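Local coordinates for protein 4-hydroxybenzoyl-CoA thioesterase (Staphylococcus aureus, PDB 6FDG) that probably hydrolyses the thioester bond of acyl-CoA substrates, acting as a DHNA-CoA thioesterase in the vitamin K2 pathway, at residues 8-13 and 27-32; 13-16 and 20-23; 52-57 and 115-120. All coordinates share one frame; numbering follows the deposited sequence. Where two conformers were deposited one is given.

Contact 1 of 3, residues 8-13 and 27-32; sequences IEARYA and ATWFEV
I8 lies over one face of the W29 indole and crosses it obliquely. Its CG2 methyl makes a CH-pi contact with the five-membered ring of W29. CG2 of I8 is 4.0 Å from the centroid of that ring and 12° off the ring normal, so the methyl meets the face almost squarely. With chi1 at -58°, CG1 of I8 stands beside the backbone N and CG2 anti to it, and this sets CG2 over the indole while CG1 carries CD1 to the helix. There I8 CD1 meets W29 CB at 3.8 Å and V32 CG1 at 4.0 Å. The two branches of one isoleucine thus touch both the ring and the root of the tryptophan. W29 and V32 belong to helix 26-41, the long helix that the curved sheet of the hotdog fold wraps around. I8 is near the end of strand 2-9, one strand of that sheet. Further along the chain A10 touches the benzo part of the indole, with A10 CB 4.0 Å from W29 CZ2. The polar corner of the ring is also taken, since W29 NE1 hydrogen-bonds E14 OE2. V74 and I94 of the same sheet also pack on W29.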
ATOM      1  N   ILE A   8       6.972  12.705 -10.559  1.00 16.59           N
ATOM      2  CA  ILE A   8       6.797  11.399  -9.983  1.00 17.81           C
ATOM      3  C   ILE A   8       6.794  10.361 -11.109  1.00 18.25           C
ATOM      4  O   ILE A   8       6.098  10.535 -12.103  1.00 20.14           O
ATOM      5  CB  ILE A   8       5.474  11.332  -9.172  1.00 17.80           C
ATOM      6  CG1 ILE A   8       5.482  12.401  -8.057  1.00 17.81           C
ATOM      7  CG2 ILE A   8       5.224   9.901  -8.681  1.00 20.09           C
ATOM      8  CD1 ILE A   8       4.216  12.377  -7.208  1.00 18.73           C
ATOM      9  N   GLU A   9       7.533   9.298 -10.932  1.00 17.47           N
ATOM     10  CA  GLU A   9       7.502   8.199 -11.917  1.00 18.15           C
ATOM     11  C   GLU A   9       6.660   7.083 -11.323  1.00 19.06           C
ATOM     12  O   GLU A   9       6.965   6.579 -10.243  1.00 18.80           O
ATOM     13  CB  GLU A   9       8.925   7.703 -12.171  1.00 21.07           C
ATOM     14  CG  GLU A   9       8.952   6.551 -13.157  1.00 28.52           C
ATOM     15  CD  GLU A   9      10.122   6.608 -14.112  1.00 43.62           C
ATOM     16  OE1 GLU A   9      11.259   6.868 -13.673  1.00 49.32           O
ATOM     17  OE2 GLU A   9       9.892   6.451 -15.333  1.00 55.44           O
ATOM     18  N   ALA A  10       5.597   6.696 -12.016  1.00 16.62           N
ATOM     19  CA  ALA A  10       4.724   5.660 -11.560  1.00 17.40           C
ATOM     20  C   ALA A  10       5.462   4.372 -11.343  1.00 17.09           C
ATOM     21  O   ALA A  10       6.440   4.032 -12.089  1.00 19.95           O
ATOM     22  CB  ALA A  10       3.599   5.465 -12.537  1.00 19.40           C
ATOM     23  N   ARG A  11       5.051   3.560 -10.389  1.00 16.04           N
ATOM     24  CA  ARG A  11       5.644   2.264 -10.091  1.00 16.04           C
ATOM     25  C   ARG A  11       4.689   1.165 -10.496  1.00 15.98           C
ATOM     26  O   ARG A  11       3.493   1.300 -10.405  1.00 16.45           O
ATOM     27  CB  ARG A  11       5.900   2.148  -8.561  1.00 16.38           C
ATOM     28  CG  ARG A  11       6.971   3.124  -8.086  1.00 16.29           C
ATOM     29  CD  ARG A  11       6.941   3.238  -6.591  1.00 16.62           C
ATOM     30  NE  ARG A  11       8.027   4.055  -6.089  1.00 17.43           N
ATOM     31  CZ  ARG A  11       8.324   4.281  -4.797  1.00 16.72           C
ATOM     32  NH1 ARG A  11       7.625   3.710  -3.899  1.00 17.16           N
ATOM     33  NH2 ARG A  11       9.410   4.978  -4.541  1.00 18.79           N
ATOM     34  N   TYR A  12       5.258   0.015 -10.893  1.00 16.34           N
ATOM     35  CA  TYR A  12       4.424  -1.140 -11.206  1.00 17.59           C
ATOM     36  C   TYR A  12       3.539  -1.551 -10.070  1.00 16.08           C
ATOM     37  O   TYR A  12       2.376  -1.879 -10.213  1.00 17.68           O
ATOM     38  CB  TYR A  12       5.402  -2.281 -11.599  1.00 19.04           C
ATOM     39  CG  TYR A  12       4.689  -3.494 -12.179  1.00 20.39           C
ATOM     40  CD1 TYR A  12       4.108  -4.498 -11.423  1.00 21.84           C
ATOM     41  CD2 TYR A  12       4.467  -3.523 -13.558  1.00 23.51           C
ATOM     42  CE1 TYR A  12       3.354  -5.524 -12.037  1.00 23.55           C
ATOM     43  CE2 TYR A  12       3.838  -4.573 -14.156  1.00 26.95           C
ATOM     44  CZ  TYR A  12       3.275  -5.499 -13.350  1.00 25.45           C
ATOM     45  OH  TYR A  12       2.565  -6.667 -13.905  1.00 37.14           O
ATOM     46  N   ALA A  13       4.054  -1.427  -8.860  1.00 17.03           N
ATOM     47  CA  ALA A  13       3.283  -1.783  -7.642  1.00 16.61           C
ATOM     48  C   ALA A  13       2.081  -0.892  -7.464  1.00 15.66           C
ATOM     49  O   ALA A  13       1.154  -1.290  -6.764  1.00 17.05           O
ATOM     50  CB  ALA A  13       4.100  -1.568  -6.398  1.00 17.47           C
ATOM     51  N   ALA A  27      -3.519   9.779  -3.166  1.00 14.84           N
ATOM     52  CA  ALA A  27      -3.206  10.502  -1.942  1.00 15.50           C
ATOM     53  C   ALA A  27      -1.727  10.475  -1.639  1.00 15.50           C
ATOM     54  O   ALA A  27      -1.195  11.507  -1.155  1.00 15.08           O
ATOM     55  CB  ALA A  27      -4.028   9.984  -0.818  1.00 16.89           C
ATOM     56  N   THR A  28      -1.038   9.369  -1.911  1.00 14.93           N
ATOM     57  CA  THR A  28       0.395   9.298  -1.691  1.00 14.70           C
ATOM     58  C   THR A  28       1.131  10.257  -2.597  1.00 14.70           C
ATOM     59  O   THR A  28       2.100  10.919  -2.164  1.00 15.89           O
ATOM     60  CB  THR A  28       0.930   7.866  -1.806  1.00 16.45           C
ATOM     61  OG1 THR A  28       0.241   7.085  -0.837  1.00 19.91           O
ATOM     62  CG2 THR A  28       2.360   7.766  -1.673  1.00 17.26           C
ATOM     63  N   TRP A  29       0.692  10.370  -3.838  1.00 14.50           N
ATOM     64  CA  TRP A  29       1.337  11.314  -4.748  1.00 15.17           C
ATOM     65  C   TRP A  29       1.074  12.749  -4.335  1.00 14.55           C
ATOM     66  O   TRP A  29       2.019  13.562  -4.392  1.00 15.51           O
ATOM     67  CB  TRP A  29       0.820  11.127  -6.180  1.00 15.17           C
ATOM     68  CG  TRP A  29       1.300   9.833  -6.816  1.00 15.81           C
ATOM     69  CD1 TRP A  29       1.996   8.851  -6.269  1.00 16.32           C
ATOM     70  CD2 TRP A  29       1.058   9.440  -8.184  1.00 16.45           C
ATOM     71  NE1 TRP A  29       2.264   7.811  -7.183  1.00 17.29           N
ATOM     72  CE2 TRP A  29       1.683   8.217  -8.367  1.00 16.38           C
ATOM     73  CE3 TRP A  29       0.372  10.018  -9.235  1.00 18.41           C
ATOM     74  CZ2 TRP A  29       1.741   7.537  -9.599  1.00 18.27           C
ATOM     75  CZ3 TRP A  29       0.381   9.355 -10.471  1.00 19.51           C
ATOM     76  CH2 TRP A  29       1.077   8.136 -10.610  1.00 19.99           C
ATOM     77  N   PHE A  30      -0.114  13.062  -3.814  1.00 14.12           N
ATOM     78  CA  PHE A  30      -0.367  14.424  -3.274  1.00 15.23           C
ATOM     79  C   PHE A  30       0.557  14.647  -2.102  1.00 15.17           C
ATOM     80  O   PHE A  30       1.050  15.790  -1.951  1.00 15.38           O
ATOM     81  CB  PHE A  30      -1.789  14.603  -2.854  1.00 14.80           C
ATOM     82  CG  PHE A  30      -2.813  14.657  -3.968  1.00 16.36           C
ATOM     83  CD1 PHE A  30      -2.533  14.753  -5.312  1.00 16.45           C
ATOM     84  CD2 PHE A  30      -4.165  14.720  -3.595  1.00 16.84           C
ATOM     85  CE1 PHE A  30      -3.551  14.840  -6.286  1.00 17.69           C
ATOM     86  CE2 PHE A  30      -5.174  14.858  -4.531  1.00 17.12           C
ATOM     87  CZ  PHE A  30      -4.832  14.900  -5.887  1.00 18.07           C
ATOM     88  N   GLU A  31       0.806  13.650  -1.233  1.00 13.69           N
ATOM     89  CA  GLU A  31       1.740  13.829  -0.120  0.55 14.39           C
ATOM     90  C   GLU A  31       3.126  14.134  -0.596  1.00 14.78           C
ATOM     91  O   GLU A  31       3.785  15.060  -0.061  1.00 15.56           O
ATOM     92  CB  GLU A  31       1.698  12.572   0.728  0.55 16.00           C
ATOM     93  CG  GLU A  31       2.789  12.523   1.775  0.55 15.08           C
ATOM     94  CD  GLU A  31       2.880  11.098   2.354  0.55 18.74           C
ATOM     95  OE1 GLU A  31       3.853  10.318   1.952  0.55 18.55           O
ATOM     96  OE2 GLU A  31       2.091  10.795   3.300  0.55 24.06           O
ATOM     97  N   VAL A  32       3.635  13.366  -1.559  1.00 14.47           N
ATOM     98  CA  VAL A  32       4.957  13.611  -2.096  1.00 14.45           C
ATOM     99  C   VAL A  32       5.039  15.051  -2.625  1.00 14.71           C
ATOM    100  O   VAL A  32       6.003  15.780  -2.356  1.00 15.79           O
ATOM    101  CB  VAL A  32       5.286  12.579  -3.197  1.00 15.51           C
ATOM    102  CG1 VAL A  32       6.573  12.954  -4.005  1.00 17.45           C
ATOM    103  CG2 VAL A  32       5.457  11.229  -2.589  1.00 16.98           C
TER

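Contact 2 of 3, residues 13-16 and 20-23; sequences AETD and VIYH
T15 and I21 face each other as a single antiparallel bridge, with their CA atoms 4.5 Å apart. They form a non-hydrogen-bonded pair, and the two bonds lie beyond it. Y22 N donates to E14 O at 2.9 Å, and D16 N donates to V20 O at 3.0 Å. Both bonds are fairly straight. T15 CA also points its hydrogen at V20 O, 3.2 Å away, so this carbonyl receives both a backbone N-H and a weaker CA-H contact. I21 CA does the same for E14 O. This backbone core is the tight half of the contact. Its sequence is part of the T-D-x-x-G-V-I-Y-H run, which resembles the active-site signature of 4-hydroxybenzoyl-CoA thioesterases. The loop leads from strand 2-9 into the long helix of the hotdog fold. The looser half is built from side chains and water. CG of D16 sits between its backbone N and carbonyl carbon, chi1 70°, which sets the carboxylate beside V20 and Y22. D16 OD2 then lies at the edge of the Y22 ring, in its plane, 3.6 Å from Y22 CD1. The carboxylate and ring planes are 69° apart. A water also donates to D16 OD2 over 3.1 Å and accepts from H23 N at 2.9 Å. It also bonds H23 ND1, so the carboxylate and the imidazole are linked through water rather than directly. The phenol end of Y22 leaves the loop, and its OH pairs with E31 of the fourth subunit. The E14 carboxylate also takes R11 N and forms a salt bridge with R11 of the second subunit.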
ATOM      1  N   ALA A  13       4.054  -1.427  -8.860  1.00 17.03           N
ATOM      2  CA  ALA A  13       3.283  -1.783  -7.642  1.00 16.61           C
ATOM      3  C   ALA A  13       2.081  -0.892  -7.464  1.00 15.66           C
ATOM      4  O   ALA A  13       1.154  -1.290  -6.764  1.00 17.05           O
ATOM      5  CB  ALA A  13       4.100  -1.568  -6.398  1.00 17.47           C
ATOM      6  N   GLU A  14       2.033   0.282  -8.068  1.00 15.13           N
ATOM      7  CA  GLU A  14       0.894   1.194  -7.945  1.00 15.76           C
ATOM      8  C   GLU A  14      -0.240   0.904  -8.927  1.00 15.80           C
ATOM      9  O   GLU A  14      -1.265   1.636  -8.858  1.00 16.56           O
ATOM     10  CB  GLU A  14       1.414   2.603  -8.096  1.00 16.91           C
ATOM     11  CG  GLU A  14       2.214   3.101  -6.883  1.00 17.12           C
ATOM     12  CD  GLU A  14       2.981   4.361  -7.172  1.00 17.80           C
ATOM     13  OE1 GLU A  14       3.440   4.693  -8.265  1.00 18.40           O
ATOM     14  OE2 GLU A  14       3.204   5.156  -6.133  1.00 19.66           O
ATOM     15  N   THR A  15      -0.081  -0.137  -9.757  1.00 16.22           N
ATOM     16  CA  THR A  15      -1.153  -0.505 -10.721  1.00 16.92           C
ATOM     17  C   THR A  15      -2.175  -1.392 -10.133  1.00 20.04           C
ATOM     18  O   THR A  15      -1.906  -2.066  -9.115  1.00 19.39           O
ATOM     19  CB  THR A  15      -0.580  -1.230 -11.936  1.00 18.15           C
ATOM     20  OG1 THR A  15       0.004  -2.466 -11.574  1.00 19.21           O
ATOM     21  CG2 THR A  15       0.364  -0.344 -12.685  1.00 20.91           C
ATOM     22  N   ASP A  16      -3.349  -1.410 -10.694  1.00 19.42           N
ATOM     23  CA  ASP A  16      -4.331  -2.404 -10.402  1.00 20.64           C
ATOM     24  C   ASP A  16      -4.548  -3.260 -11.650  1.00 22.49           C
ATOM     25  O   ASP A  16      -3.908  -3.118 -12.667  1.00 23.86           O
ATOM     26  CB  ASP A  16      -5.528  -1.813  -9.794  1.00 21.14           C
ATOM     27  CG  ASP A  16      -6.356  -0.976 -10.715  1.00 21.81           C
ATOM     28  OD1 ASP A  16      -6.126  -1.031 -11.979  1.00 22.68           O
ATOM     29  OD2 ASP A  16      -7.135  -0.151 -10.207  1.00 26.20           O
ATOM     30  N   VAL A  20      -4.108   0.534 -14.731  1.00 20.58           N
ATOM     31  CA  VAL A  20      -4.046   1.965 -14.440  1.00 19.39           C
ATOM     32  C   VAL A  20      -3.502   2.090 -12.955  1.00 18.46           C
ATOM     33  O   VAL A  20      -3.512   1.135 -12.227  1.00 18.80           O
ATOM     34  CB  VAL A  20      -5.375   2.658 -14.559  1.00 21.19           C
ATOM     35  CG1 VAL A  20      -6.009   2.486 -15.972  1.00 24.26           C
ATOM     36  CG2 VAL A  20      -6.387   2.285 -13.557  1.00 22.53           C
ATOM     37  N   ILE A  21      -3.108   3.278 -12.647  1.00 16.67           N
ATOM     38  CA  ILE A  21      -2.750   3.628 -11.272  1.00 16.98           C
ATOM     39  C   ILE A  21      -4.003   3.555 -10.418  1.00 15.80           C
ATOM     40  O   ILE A  21      -4.968   4.203 -10.663  1.00 16.07           O
ATOM     41  CB  ILE A  21      -2.059   4.969 -11.152  1.00 16.27           C
ATOM     42  CG1 ILE A  21      -0.804   5.020 -12.058  1.00 20.70           C
ATOM     43  CG2 ILE A  21      -1.756   5.308  -9.699  1.00 17.09           C
ATOM     44  CD1 ILE A  21       0.156   4.061 -11.891  1.00 21.71           C
ATOM     45  N   TYR A  22      -3.948   2.701  -9.349  1.00 15.31           N
ATOM     46  CA  TYR A  22      -5.094   2.512  -8.441  1.00 14.75           C
ATOM     47  C   TYR A  22      -5.509   3.835  -7.862  1.00 15.17           C
ATOM     48  O   TYR A  22      -4.644   4.605  -7.380  1.00 14.97           O
ATOM     49  CB  TYR A  22      -4.709   1.505  -7.384  1.00 15.96           C
ATOM     50  CG  TYR A  22      -5.805   1.257  -6.363  1.00 15.79           C
ATOM     51  CD1 TYR A  22      -6.994   0.642  -6.742  1.00 16.74           C
ATOM     52  CD2 TYR A  22      -5.666   1.687  -5.013  1.00 16.26           C
ATOM     53  CE1 TYR A  22      -8.062   0.465  -5.829  1.00 17.45           C
ATOM     54  CE2 TYR A  22      -6.695   1.430  -4.094  1.00 17.61           C
ATOM     55  CZ  TYR A  22      -7.861   0.902  -4.567  1.00 16.61           C
ATOM     56  OH  TYR A  22      -8.883   0.655  -3.609  1.00 18.76           O
ATOM     57  N   HIS A  23      -6.797   4.143  -7.818  1.00 14.45           N
ATOM     58  CA  HIS A  23      -7.283   5.440  -7.461  1.00 15.68           C
ATOM     59  C   HIS A  23      -6.876   5.795  -6.016  1.00 15.36           C
ATOM     60  O   HIS A  23      -6.678   6.966  -5.694  1.00 16.28           O
ATOM     61  CB  HIS A  23      -8.829   5.562  -7.632  1.00 16.09           C
ATOM     62  CG  HIS A  23      -9.642   4.786  -6.652  1.00 16.63           C
ATOM     63  ND1 HIS A  23      -9.878   3.454  -6.753  1.00 18.11           N
ATOM     64  CD2 HIS A  23     -10.326   5.184  -5.555  1.00 16.51           C
ATOM     65  CE1 HIS A  23     -10.677   3.065  -5.727  1.00 18.54           C
ATOM     66  NE2 HIS A  23     -10.949   4.096  -4.999  1.00 18.82           N
TER
HETATM   67  O   HOH W   1      -8.617   2.385  -9.327  1.00 24.27           O

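Contact 3 of 3, residues 52-57 and 115-120; sequences GIISPV and DTFKPI
I53 and I120 meet where the short strand 53-54 of the hotdog sheet lies near the turn that follows strand 101-113. The two isoleucines touch through their branches, each CD1 reaching the other residue. I53 CG2 is 4.1 Å from I120 CD1, and I53 CD1 is 4.1 Å from I120 CG1. CG1 of I120 lies between its own backbone N and carbonyl carbon, chi1 54°, and this brings the ethyl arm across to I53. M48 of helix 45-50 and F126 also pack on I53, while C111 and K113 of strand 101-113 touch I120. The second side-chain contact is thinner. I54 CD1 approaches F117 CE1 at 4.4 Å. I54 has two conformers, so this approach is less certain. M18 of the fourth subunit packs on both I54 and F117. A water joins the first residues of the two segments. It donates to G52 O at 2.9 Å and accepts a weak bond from D115 N at 3.4 Å. The segment 115-120 has its own internal bonds. K118 N donates to T116 OG1 at 3.1 Å, nearly straight at 160°, which makes an ST turn. T116 N also gives a weak bond to D115 OD1. F117, the middle residue of the ST turn, takes a left-handed helical backbone. Strand 53-54 itself pairs with 101-113 through backbone bonds such as I54 with I112. After strand 101-113 the chain passes through the ST turn and comes back. I120 then bonds C111 of that strand and packs on I53 of its short antiparallel partner in the hotdog sheet.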
ATOM      1  N   GLY A  52       7.727  17.350  18.041  1.00 23.80           N
ATOM      2  CA  GLY A  52       6.568  16.765  18.587  1.00 24.78           C
ATOM      3  C   GLY A  52       5.211  17.229  18.037  1.00 21.52           C
ATOM      4  O   GLY A  52       4.234  17.093  18.645  1.00 23.16           O
ATOM      5  N   ILE A  53       5.281  17.756  16.799  1.00 22.35           N
ATOM      6  CA  ILE A  53       4.076  18.230  16.110  1.00 21.60           C
ATOM      7  C   ILE A  53       3.902  17.397  14.826  1.00 20.86           C
ATOM      8  O   ILE A  53       4.845  17.175  14.169  1.00 22.60           O
ATOM      9  CB  ILE A  53       4.180  19.724  15.786  1.00 22.15           C
ATOM     10  CG1 ILE A  53       4.331  20.591  17.079  1.00 25.51           C
ATOM     11  CG2 ILE A  53       2.932  20.240  15.010  1.00 22.25           C
ATOM     12  CD1 ILE A  53       3.203  20.425  18.023  1.00 26.74           C
ATOM     13  N   ILE A  54       2.664  16.946  14.613  0.50 19.14           N
ATOM     14  CA  ILE A  54       2.309  16.198  13.362  0.50 19.94           C
ATOM     15  C   ILE A  54       1.258  16.999  12.664  0.50 18.44           C
ATOM     16  O   ILE A  54       0.397  17.618  13.260  0.50 16.90           O
ATOM     17  CB  ILE A  54       1.628  14.887  13.667  0.50 19.78           C
ATOM     18  CG1 ILE A  54       2.523  14.023  14.523  0.50 22.28           C
ATOM     19  CG2 ILE A  54       1.378  14.114  12.374  0.50 22.19           C
ATOM     20  CD1 ILE A  54       1.780  12.844  15.012  0.50 23.26           C
ATOM     21  N   SER A  55       1.221  16.764  11.306  1.00 19.31           N
ATOM     22  CA  SER A  55       0.270  17.410  10.424  1.00 21.47           C
ATOM     23  C   SER A  55      -0.568  16.376   9.605  1.00 21.61           C
ATOM     24  O   SER A  55      -0.128  16.081   8.455  1.00 23.40           O
ATOM     25  CB  SER A  55       0.967  18.351   9.527  1.00 21.70           C
ATOM     26  OG  SER A  55       0.101  19.156   8.801  1.00 23.32           O
ATOM     27  N   PRO A  56      -1.645  15.975  10.141  1.00 19.61           N
ATOM     28  CA  PRO A  56      -2.479  15.048   9.372  1.00 21.81           C
ATOM     29  C   PRO A  56      -3.440  15.701   8.460  1.00 19.43           C
ATOM     30  O   PRO A  56      -3.909  16.839   8.636  1.00 18.40           O
ATOM     31  CB  PRO A  56      -3.213  14.307  10.456  1.00 24.37           C
ATOM     32  CG  PRO A  56      -3.437  15.338  11.543  1.00 24.89           C
ATOM     33  CD  PRO A  56      -2.152  16.103  11.508  1.00 22.01           C
ATOM     34  N   VAL A  57      -3.772  14.927   7.420  1.00 19.79           N
ATOM     35  CA  VAL A  57      -4.928  15.282   6.479  1.00 17.99           C
ATOM     36  C   VAL A  57      -6.222  15.130   7.122  1.00 17.37           C
ATOM     37  O   VAL A  57      -6.496  14.012   7.642  1.00 20.52           O
ATOM     38  CB  VAL A  57      -4.769  14.436   5.225  1.00 18.03           C
ATOM     39  CG1 VAL A  57      -5.983  14.661   4.358  1.00 19.04           C
ATOM     40  CG2 VAL A  57      -3.533  14.804   4.499  1.00 19.87           C
ATOM     41  N   ASP A 115       1.505  13.909  21.033  1.00 32.24           N
ATOM     42  CA  ASP A 115       1.186  13.070  22.230  1.00 38.63           C
ATOM     43  C   ASP A 115      -0.338  13.043  22.488  1.00 42.28           C
ATOM     44  O   ASP A 115      -0.941  11.963  22.455  1.00 44.85           O
ATOM     45  CB  ASP A 115       2.106  13.425  23.436  1.00 40.90           C
ATOM     46  CG  ASP A 115       2.113  14.888  23.780  1.00 45.07           C
ATOM     47  OD1 ASP A 115       1.411  15.684  23.153  1.00 44.75           O
ATOM     48  OD2 ASP A 115       2.868  15.304  24.707  1.00 58.03           O
ATOM     49  N   THR A 116      -0.987  14.209  22.499  1.00 31.71           N
ATOM     50  CA  THR A 116      -2.415  14.345  22.805  1.00 35.93           C
ATOM     51  C   THR A 116      -3.400  14.468  21.606  1.00 31.18           C
ATOM     52  O   THR A 116      -4.625  14.514  21.768  1.00 32.97           O
ATOM     53  CB  THR A 116      -2.620  15.603  23.646  1.00 37.63           C
ATOM     54  OG1 THR A 116      -2.314  16.760  22.864  1.00 34.38           O
ATOM     55  CG2 THR A 116      -1.654  15.632  24.925  1.00 40.90           C
ATOM     56  N   PHE A 117      -2.799  14.637  20.408  1.00 28.34           N
ATOM     57  CA  PHE A 117      -3.493  15.012  19.165  1.00 29.84           C
ATOM     58  C   PHE A 117      -4.279  16.323  19.270  1.00 31.28           C
ATOM     59  O   PHE A 117      -5.158  16.591  18.490  1.00 31.42           O
ATOM     60  CB  PHE A 117      -4.400  13.838  18.636  1.00 32.03           C
ATOM     61  CG  PHE A 117      -3.607  12.605  18.162  1.00 30.03           C
ATOM     62  CD1 PHE A 117      -2.258  12.581  18.050  1.00 31.82           C
ATOM     63  CD2 PHE A 117      -4.294  11.452  17.728  1.00 34.96           C
ATOM     64  CE1 PHE A 117      -1.541  11.448  17.607  1.00 30.83           C
ATOM     65  CE2 PHE A 117      -3.581  10.334  17.270  1.00 29.95           C
ATOM     66  CZ  PHE A 117      -2.218  10.344  17.191  1.00 34.28           C
ATOM     67  N   LYS A 118      -3.974  17.182  20.252  1.00 27.92           N
ATOM     68  CA  LYS A 118      -4.586  18.491  20.327  1.00 28.48           C
ATOM     69  C   LYS A 118      -4.117  19.459  19.205  1.00 24.14           C
ATOM     70  O   LYS A 118      -2.912  19.588  19.018  1.00 24.61           O
ATOM     71  CB  LYS A 118      -4.222  19.171  21.660  1.00 35.53           C
ATOM     72  CG  LYS A 118      -5.221  20.279  22.057  1.00 44.34           C
ATOM     73  CD  LYS A 118      -6.255  19.759  23.070  1.00 54.76           C
ATOM     74  CE  LYS A 118      -7.014  20.919  23.727  1.00 63.13           C
ATOM     75  NZ  LYS A 118      -7.681  21.822  22.730  1.00 66.05           N
ATOM     76  N   PRO A 119      -5.087  20.184  18.580  1.00 26.42           N
ATOM     77  CA  PRO A 119      -4.670  21.114  17.509  1.00 25.08           C
ATOM     78  C   PRO A 119      -3.943  22.308  18.026  1.00 21.84           C
ATOM     79  O   PRO A 119      -4.270  22.783  19.121  1.00 26.37           O
ATOM     80  CB  PRO A 119      -5.964  21.534  16.816  1.00 28.64           C
ATOM     81  CG  PRO A 119      -7.050  21.117  17.756  1.00 36.98           C
ATOM     82  CD  PRO A 119      -6.573  19.985  18.568  1.00 28.66           C
ATOM     83  N   ILE A 120      -2.970  22.763  17.296  1.00 21.08           N
ATOM     84  CA  ILE A 120      -2.180  23.945  17.632  1.00 24.39           C
ATOM     85  C   ILE A 120      -2.221  24.947  16.535  1.00 22.90           C
ATOM     86  O   ILE A 120      -2.551  24.664  15.356  1.00 22.58           O
ATOM     87  CB  ILE A 120      -0.710  23.607  17.925  1.00 25.96           C
ATOM     88  CG1 ILE A 120       0.044  22.805  16.798  1.00 28.80           C
ATOM     89  CG2 ILE A 120      -0.593  22.787  19.171  1.00 32.45           C
ATOM     90  CD1 ILE A 120       0.874  23.685  15.960  1.00 29.20           C
TER
HETATM   91  O   HOH W   2       4.026  16.174  21.367  1.00 33.35           O

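From the N terminus, strand 2-9 runs into the loop that holds contact 2. Its two segments, 13-16 and 20-23, close a short turn. Contact 1 closes the wider loop from 8-13 to 27-32, and contact 2 nests inside it, sharing A13. The two touch, through A10 and W29 on I21. Together they tie the end of strand 2-9 and the loop to the start of helix 26-41. Contact 3 comes later in the chain, closing the long loop from 52-57 to 115-120. Its centre is about 25 Å from that of contact 1 and about 30 Å from that of contact 2. Contacts 1 and 3 both reach the same sheet. All three contacts also meet the fourth subunit.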